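Local structure of single-stranded DNA-binding protein (Thermus aquaticus, 2FXQ) at residues A35-F40 against E49-H54; V202-T207 against R214-V219; Y53-L58 against E96-A101. The protein binds single-stranded DNA and probably recruits partner proteins to it during DNA replication, recombination and repair. One frame throughout, in Å; residues are numbered along the deposited sequence.

Contacts 1 and 3 lie in the first of the two SSB ranges of the chain, contact 2 in the second. Contact 1 pairs strands 28-41 and 47-59. Contact 3 takes up strand 47-59 where contact 1 ends, shares Tyr53 and His54 with it, and pairs it with strand 97-101. Their centres are about 15 Å apart. Contact 2, the hairpin of strands 194-207 and 213-225, comes last along the chain. Its centre is about 12 Å from that of contact 1 and about 14 Å from that of contact 3. Asn203 and Thr217 reach Tyr53 and His54 by probable hydrogen bonds, so the two OB folds of one chain meet here.

Contact 1: residues A35-F40 against E49-H54; sequences AGQDAF and EVPWYH
The indole of Trp52 lies flat against the backbone of Gly36. Gly36 CA sits 3.7 Å from the centroid of the five-membered ring of Trp52, over its face, in a CH-pi contact. Gly36 N lies over the centre of the ring system on that face, and Ala35 C is nearer the rim. With CG between its backbone N and carbonyl carbon (chi1 57°), Trp52 folds its ring back across the neighbouring strand. With no side chain on Gly36, the ring can lie directly on its backbone.

At the five-membered end of the ring, Asp38 OD1 stands 3.3 Å from Trp52 CD1. The carboxylate and ring planes are 30° apart. The same OD1 is hydrogen-bonded to Asn129, on the first strand of the second SSB range. Trp52 NE1 gives its hydrogen to a water, 3.0 Å away and in the ring plane. That water donates in turn to Gln37 O, and so ties the indole back to the opposite strand. On the Trp52 face, farther along the hairpin, Val50 CG1 meets the edge of the Phe40 ring at CE2, 3.5 Å away.

Four backbone hydrogen bonds set this register. Gly36 and Trp52 form one antiparallel hydrogen-bonded pair, Asp38 and Val50 the next. Trp52 N reaches Gly36 O at 3.0 Å, and Asp38 N reaches Val50 O at 2.9 Å.

The other face of the hairpin carries Ala35, Gln37, Pro51 and Tyr53. Ala35 CB touches Tyr53 CD2 at 3.7 Å. Gln37 bends at chi2 and brings OE1 to 3.4 Å from Pro51 N, which has no hydrogen to give.

On the Trp52 face two polar atoms have partners: the indole N-H has the water and Asp38 OD1 has Asn129. Both bonds probably help to fix the ring and the carboxylate.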
# COMPACT_ATOMS: atom_id res chain seq x y z
N ALA A 35 0.76 9.41 15.20
CA ALA A 35 -0.40 8.72 15.75
C ALA A 35 -1.50 8.61 14.73
O ALA A 35 -1.66 9.47 13.86
CB ALA A 35 -0.92 9.42 16.99
N GLY A 36 -2.29 7.55 14.86
CA GLY A 36 -3.48 7.37 14.05
C GLY A 36 -4.39 6.37 14.77
O GLY A 36 -4.21 6.08 15.96
N GLN A 37 -5.33 5.79 14.03
CA GLN A 37 -6.24 4.80 14.61
C GLN A 37 -6.35 3.62 13.68
O GLN A 37 -6.31 3.80 12.47
CB GLN A 37 -7.66 5.44 14.69
CG GLN A 37 -7.72 6.79 15.35
CD GLN A 37 -7.65 6.67 16.88
OE1 GLN A 37 -7.92 5.60 17.45
NE2 GLN A 37 -7.26 7.74 17.54
N ASP A 38 -6.55 2.42 14.18
CA ASP A 38 -7.20 1.50 13.26
C ASP A 38 -8.31 0.72 13.83
O ASP A 38 -8.37 0.45 15.02
CB ASP A 38 -6.29 0.51 12.67
CG ASP A 38 -5.10 0.38 13.42
OD1 ASP A 38 -4.08 0.65 12.73
OD2 ASP A 38 -5.12 0.06 14.65
N ALA A 39 -9.12 0.31 12.89
CA ALA A 39 -10.35 -0.39 13.18
C ALA A 39 -10.03 -1.86 13.30
O ALA A 39 -9.14 -2.41 12.60
CB ALA A 39 -11.30 -0.15 12.04
N PHE A 40 -10.74 -2.52 14.21
CA PHE A 40 -10.73 -3.97 14.25
C PHE A 40 -12.07 -4.46 14.78
O PHE A 40 -12.85 -3.66 15.29
CB PHE A 40 -9.58 -4.47 15.11
CG PHE A 40 -9.74 -4.19 16.56
CD1 PHE A 40 -10.25 -5.17 17.43
CD2 PHE A 40 -9.40 -2.94 17.08
CE1 PHE A 40 -10.41 -4.90 18.80
CE2 PHE A 40 -9.56 -2.67 18.45
CZ PHE A 40 -10.06 -3.65 19.31
N GLU A 49 -12.05 0.93 17.43
CA GLU A 49 -10.83 1.59 16.91
C GLU A 49 -9.87 1.54 18.04
O GLU A 49 -10.31 1.61 19.20
CB GLU A 49 -11.07 3.06 16.61
CG GLU A 49 -12.12 3.35 15.58
CD GLU A 49 -12.09 4.79 15.16
OE1 GLU A 49 -12.83 5.13 14.20
OE2 GLU A 49 -11.35 5.60 15.77
N VAL A 50 -8.59 1.41 17.75
CA VAL A 50 -7.58 1.61 18.78
C VAL A 50 -6.46 2.41 18.17
O VAL A 50 -6.13 2.21 17.01
CB VAL A 50 -6.94 0.34 19.38
CG1 VAL A 50 -7.89 -0.31 20.42
CG2 VAL A 50 -6.46 -0.62 18.33
N PRO A 51 -5.91 3.32 18.95
CA PRO A 51 -4.80 4.14 18.47
C PRO A 51 -3.55 3.34 18.23
O PRO A 51 -3.37 2.22 18.79
CB PRO A 51 -4.58 5.13 19.60
CG PRO A 51 -5.26 4.51 20.82
CD PRO A 51 -6.31 3.64 20.35
N TRP A 52 -2.72 3.88 17.33
CA TRP A 52 -1.39 3.41 17.14
C TRP A 52 -0.53 4.65 17.35
O TRP A 52 -1.00 5.77 17.08
CB TRP A 52 -1.21 2.79 15.72
CG TRP A 52 -1.50 3.59 14.47
CD1 TRP A 52 -2.62 3.48 13.64
CD2 TRP A 52 -0.65 4.56 13.85
NE1 TRP A 52 -2.47 4.33 12.56
CE2 TRP A 52 -1.28 4.98 12.65
CE3 TRP A 52 0.61 5.12 14.18
CZ2 TRP A 52 -0.71 5.93 11.78
CZ3 TRP A 52 1.19 6.08 13.30
CH2 TRP A 52 0.50 6.47 12.11
N TYR A 53 0.70 4.45 17.84
CA TYR A 53 1.68 5.49 18.02
C TYR A 53 2.94 4.86 17.52
O TYR A 53 3.34 3.78 17.99
CB TYR A 53 1.90 5.86 19.53
CG TYR A 53 0.63 6.38 20.13
CD1 TYR A 53 -0.31 5.50 20.71
CD2 TYR A 53 0.32 7.74 20.06
CE1 TYR A 53 -1.54 5.99 21.24
CE2 TYR A 53 -0.92 8.24 20.59
CZ TYR A 53 -1.82 7.35 21.18
OH TYR A 53 -3.02 7.87 21.68
N HIS A 54 3.63 5.53 16.61
CA HIS A 54 4.88 4.97 16.13
C HIS A 54 5.90 6.02 15.90
O HIS A 54 5.56 7.12 15.42
CB HIS A 54 4.66 4.26 14.79
CG HIS A 54 3.71 3.11 14.88
ND1 HIS A 54 3.89 2.08 15.78
CD2 HIS A 54 2.59 2.82 14.18
CE1 HIS A 54 2.92 1.20 15.64
NE2 HIS A 54 2.09 1.65 14.71
O HOH W 1 -4.35 4.35 10.16

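Contact 2: residues V202-T207 against R214-V219; sequences VNDSWT and RFQTRV
Trp206 and Gln216 meet across the outer part of an antiparallel beta hairpin, strands 194-207 and 213-225, in the second OB fold of the chain. Gln216 starts at CB, which is 4.1 Å from both Asp204 O and Trp206 NE1. CG stands opposite the backbone N about the first bond, and the chain then bends at chi2, which turns the amide toward the indole. CD is 3.9 Å from Trp206 NE1. At the tip, OE1 accepts the indole N-H at 2.8 Å from NE1. The bond is nearly straight, 172° at the hydrogen. OE1 lies in the ring plane, while NE1 is tilted 35° out of the amide carbonyl plane. A leucine in place of Gln216 would probably leave the indole N-H without this acceptor and the Trp206 ring freer to turn.

Three hydrogen-bonded pairs join the backbones, Val202 with Arg218, Asp204 with Gln216 and Trp206 with Arg214, and their side chains share the face of Gln216. Asn203, Ser205, Phe215 and Thr217 occupy the other face. There Ser205 OG sits near Phe215 CE2 but is hydrogen-bonded to Arg213. Asn203 OD1 and Thr217 OG1 turn to the first OB fold, where they bond Tyr53 N and His54 ND1.

Two residues on from Gln216 and on the same face, Arg218 packs CD on Asp204 CB at 3.6 Å. Bends at chi2 and chi3 bring its guanidinium to the carboxylate, the two planes well inclined to each other. The salt bridge runs from Arg218 NH1 to Asp204 OD2 at 2.7 Å, and its hydrogen bond is weak, with 120° at the hydrogen.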
# COMPACT_ATOMS: atom_id res chain seq x y z
N VAL A 202 1.06 -2.20 14.59
CA VAL A 202 0.17 -2.00 15.73
C VAL A 202 1.01 -1.90 17.00
O VAL A 202 2.18 -2.21 17.01
CB VAL A 202 -0.88 -3.17 15.89
CG1 VAL A 202 -1.83 -3.28 14.66
CG2 VAL A 202 -0.15 -4.47 16.08
N ASN A 203 0.35 -1.55 18.11
CA ASN A 203 1.05 -1.48 19.37
C ASN A 203 0.47 -2.56 20.25
O ASN A 203 -0.73 -2.61 20.46
CB ASN A 203 0.81 -0.14 20.07
CG ASN A 203 1.38 1.05 19.31
OD1 ASN A 203 0.63 1.87 18.88
ND2 ASN A 203 2.71 1.17 19.21
N ASP A 204 1.30 -3.46 20.70
CA ASP A 204 0.85 -4.55 21.61
C ASP A 204 1.24 -4.24 23.06
O ASP A 204 2.23 -3.56 23.30
CB ASP A 204 1.50 -5.86 21.20
CG ASP A 204 0.78 -7.07 21.80
OD1 ASP A 204 -0.30 -6.89 22.42
OD2 ASP A 204 1.25 -8.22 21.70
N SER A 205 0.42 -4.74 24.01
CA SER A 205 0.55 -4.50 25.46
C SER A 205 1.15 -5.72 26.09
O SER A 205 0.78 -6.86 25.74
CB SER A 205 -0.85 -4.39 26.08
OG SER A 205 -1.14 -3.07 26.53
N TRP A 206 2.09 -5.53 27.02
CA TRP A 206 2.54 -6.62 27.90
C TRP A 206 2.29 -6.17 29.33
O TRP A 206 2.70 -5.09 29.68
CB TRP A 206 4.02 -6.88 27.72
CG TRP A 206 4.31 -7.56 26.47
CD1 TRP A 206 4.52 -6.98 25.24
CD2 TRP A 206 4.43 -8.97 26.27
NE1 TRP A 206 4.74 -7.95 24.30
CE2 TRP A 206 4.69 -9.18 24.90
CE3 TRP A 206 4.32 -10.08 27.11
CZ2 TRP A 206 4.86 -10.46 24.35
CZ3 TRP A 206 4.50 -11.35 26.58
CH2 TRP A 206 4.75 -11.54 25.20
N THR A 207 1.64 -7.01 30.12
CA THR A 207 1.25 -6.66 31.50
C THR A 207 1.97 -7.59 32.48
O THR A 207 1.89 -8.81 32.33
CB THR A 207 -0.30 -6.84 31.64
OG1 THR A 207 -0.98 -5.86 30.82
CG2 THR A 207 -0.82 -6.55 33.07
N ARG A 214 3.70 -2.57 29.65
CA ARG A 214 4.66 -2.10 28.63
C ARG A 214 4.10 -2.25 27.21
O ARG A 214 3.15 -2.98 27.00
CB ARG A 214 5.99 -2.83 28.76
CG ARG A 214 6.98 -2.06 29.61
CD ARG A 214 7.85 -2.92 30.50
NE ARG A 214 8.44 -2.13 31.60
CZ ARG A 214 9.63 -2.34 32.15
NH1 ARG A 214 10.42 -3.33 31.72
NH2 ARG A 214 10.05 -1.56 33.13
N PHE A 215 4.69 -1.56 26.25
CA PHE A 215 4.20 -1.56 24.87
C PHE A 215 5.31 -1.93 23.91
O PHE A 215 6.49 -1.66 24.16
CB PHE A 215 3.57 -0.22 24.50
CG PHE A 215 2.26 0.03 25.18
CD1 PHE A 215 2.22 0.59 26.45
CD2 PHE A 215 1.07 -0.30 24.55
CE1 PHE A 215 1.01 0.81 27.10
CE2 PHE A 215 -0.15 -0.07 25.18
CZ PHE A 215 -0.18 0.48 26.46
N GLN A 216 4.91 -2.57 22.82
CA GLN A 216 5.80 -3.15 21.82
C GLN A 216 5.10 -2.91 20.46
O GLN A 216 3.87 -3.14 20.32
CB GLN A 216 5.95 -4.65 22.11
CG GLN A 216 6.86 -5.47 21.17
CD GLN A 216 6.38 -6.91 20.97
OE1 GLN A 216 5.44 -7.36 21.63
NE2 GLN A 216 7.03 -7.64 20.05
N THR A 217 5.85 -2.40 19.47
CA THR A 217 5.31 -2.24 18.12
C THR A 217 5.47 -3.59 17.43
O THR A 217 6.53 -4.20 17.53
CB THR A 217 6.03 -1.11 17.32
OG1 THR A 217 5.58 0.19 17.75
CG2 THR A 217 5.57 -1.11 15.82
N ARG A 218 4.44 -4.08 16.74
CA ARG A 218 4.62 -5.24 15.90
C ARG A 218 3.76 -5.10 14.61
O ARG A 218 2.91 -4.21 14.50
CB ARG A 218 4.18 -6.56 16.53
CG ARG A 218 4.35 -6.74 18.02
CD ARG A 218 3.20 -7.55 18.57
NE ARG A 218 3.28 -8.95 18.17
CZ ARG A 218 3.18 -9.98 19.03
NH1 ARG A 218 2.98 -9.76 20.33
NH2 ARG A 218 3.26 -11.24 18.58
N VAL A 219 3.96 -6.05 13.73
CA VAL A 219 3.21 -6.08 12.47
C VAL A 219 2.06 -7.04 12.71
O VAL A 219 2.30 -8.18 13.14
CB VAL A 219 4.09 -6.54 11.30
CG1 VAL A 219 3.23 -6.84 10.02
CG2 VAL A 219 5.26 -5.47 11.07

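Contact 3: residues Y53-L58 against E96-A101; sequences YHRVRL and EVQVRA
Val56 and Val99 each hold CG1 opposite the backbone N (chi1 174° and 173°). They form a bridge pair on one face of the sheet, and their side chains lie side by side, pointing the same way. Val56 CG2 rests 3.9 Å from Val99 CB. The other branch, CG1, reaches Ala101 CB at 3.8 Å. Leu58 CD1, beside Val56 CG1, meets the same methyl of Ala101, also at 3.8 Å. Val78 of strand 75-84 touches both Val56 and Ala101.

On the other face Arg57 runs past Gln98. Its CD is 3.8 Å from Gln98 NE2, and Gln98 OE1 lies over one face of the guanidinium, toward its rim. The polar ends bond elsewhere: Arg57 NE in a salt bridge with Asp31, Gln98 NE2 with Glu83.

Three backbone bonds join the strands. Val99 N binds Arg55 O, Arg57 N binds Val99 O at 2.9 Å, and Ala101 N binds Arg57 O. Where the strands spread, a water bridges Arg55 N and Val97 O.

The strands run parallel, 32° apart. Strand 97-101 also pairs antiparallel with 75-84, and this parallel closure beside antiparallel neighbours is characteristic of the OB-fold barrel.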
# COMPACT_ATOMS: atom_id res chain seq x y z
N TYR A 53 0.70 4.45 17.84
CA TYR A 53 1.68 5.49 18.02
C TYR A 53 2.94 4.86 17.52
O TYR A 53 3.34 3.78 17.99
CB TYR A 53 1.90 5.86 19.53
CG TYR A 53 0.63 6.38 20.13
CD1 TYR A 53 -0.31 5.50 20.71
CD2 TYR A 53 0.32 7.74 20.06
CE1 TYR A 53 -1.54 5.99 21.24
CE2 TYR A 53 -0.92 8.24 20.59
CZ TYR A 53 -1.82 7.35 21.18
OH TYR A 53 -3.02 7.87 21.68
N HIS A 54 3.63 5.53 16.61
CA HIS A 54 4.88 4.97 16.13
C HIS A 54 5.90 6.02 15.90
O HIS A 54 5.56 7.12 15.42
CB HIS A 54 4.66 4.26 14.79
CG HIS A 54 3.71 3.11 14.88
ND1 HIS A 54 3.89 2.08 15.78
CD2 HIS A 54 2.59 2.82 14.18
CE1 HIS A 54 2.92 1.20 15.64
NE2 HIS A 54 2.09 1.65 14.71
N ARG A 55 7.14 5.64 16.14
CA ARG A 55 8.27 6.52 15.90
C ARG A 55 8.75 6.39 14.47
O ARG A 55 8.83 5.29 13.92
CB ARG A 55 9.41 6.19 16.84
CG ARG A 55 10.67 7.04 16.53
CD ARG A 55 10.72 8.38 17.26
NE ARG A 55 11.69 8.33 18.35
CZ ARG A 55 11.45 8.69 19.60
NH1 ARG A 55 10.26 9.15 19.96
NH2 ARG A 55 12.41 8.60 20.51
N VAL A 56 9.01 7.52 13.84
CA VAL A 56 9.56 7.53 12.49
C VAL A 56 10.85 8.34 12.56
O VAL A 56 10.83 9.54 12.95
CB VAL A 56 8.58 8.17 11.49
CG1 VAL A 56 9.21 8.33 10.07
CG2 VAL A 56 7.31 7.28 11.36
N ARG A 57 11.93 7.73 12.10
CA ARG A 57 13.21 8.45 12.10
C ARG A 57 13.64 8.85 10.68
O ARG A 57 13.73 7.98 9.79
CB ARG A 57 14.28 7.52 12.66
CG ARG A 57 15.69 8.13 12.63
CD ARG A 57 16.62 7.40 13.59
NE ARG A 57 16.35 7.87 14.96
CZ ARG A 57 17.10 7.55 16.01
NH1 ARG A 57 18.12 6.72 15.88
NH2 ARG A 57 16.82 8.05 17.20
N LEU A 58 13.93 10.15 10.51
CA LEU A 58 14.65 10.64 9.33
C LEU A 58 16.06 10.86 9.67
O LEU A 58 16.41 11.46 10.74
CB LEU A 58 14.06 12.00 8.86
CG LEU A 58 12.63 12.01 8.26
CD1 LEU A 58 11.58 11.33 9.14
CD2 LEU A 58 12.21 13.47 7.98
N GLU A 96 13.24 -2.21 20.16
CA GLU A 96 12.28 -1.18 19.70
C GLU A 96 12.22 -1.11 18.17
O GLU A 96 13.15 -0.64 17.51
CB GLU A 96 12.57 0.21 20.30
CG GLU A 96 11.33 1.10 20.45
CD GLU A 96 11.61 2.60 20.23
OE1 GLU A 96 12.43 3.18 20.98
OE2 GLU A 96 11.00 3.20 19.31
N VAL A 97 11.12 -1.61 17.61
CA VAL A 97 10.85 -1.48 16.17
C VAL A 97 10.43 -0.05 15.83
O VAL A 97 9.53 0.53 16.46
CB VAL A 97 9.79 -2.50 15.71
CG1 VAL A 97 9.05 -1.98 14.46
CG2 VAL A 97 10.45 -3.82 15.42
N GLN A 98 11.14 0.54 14.87
CA GLN A 98 10.79 1.88 14.40
C GLN A 98 10.71 1.89 12.88
O GLN A 98 11.14 0.94 12.24
CB GLN A 98 11.79 2.94 14.91
CG GLN A 98 13.07 2.96 14.17
CD GLN A 98 14.15 3.91 14.75
OE1 GLN A 98 13.92 4.64 15.71
NE2 GLN A 98 15.32 3.90 14.13
N VAL A 99 10.20 2.97 12.34
CA VAL A 99 10.12 3.10 10.88
C VAL A 99 11.31 4.00 10.55
O VAL A 99 11.39 5.10 11.09
CB VAL A 99 8.85 3.81 10.45
CG1 VAL A 99 8.89 4.09 8.90
CG2 VAL A 99 7.65 2.95 10.91
N ARG A 100 12.17 3.57 9.64
CA ARG A 100 13.18 4.48 9.08
C ARG A 100 12.57 5.04 7.80
O ARG A 100 12.29 4.27 6.86
CB ARG A 100 14.47 3.69 8.77
CG ARG A 100 15.43 4.50 7.87
CD ARG A 100 16.31 5.52 8.57
NE ARG A 100 17.68 5.38 8.05
CZ ARG A 100 18.62 4.59 8.57
NH1 ARG A 100 18.39 3.87 9.68
NH2 ARG A 100 19.82 4.54 8.00
N ALA A 101 12.35 6.36 7.74
CA ALA A 101 11.73 6.94 6.57
C ALA A 101 12.75 7.00 5.44
O ALA A 101 13.92 7.42 5.62
CB ALA A 101 11.18 8.34 6.85
O HOH W 2 7.36 2.44 16.89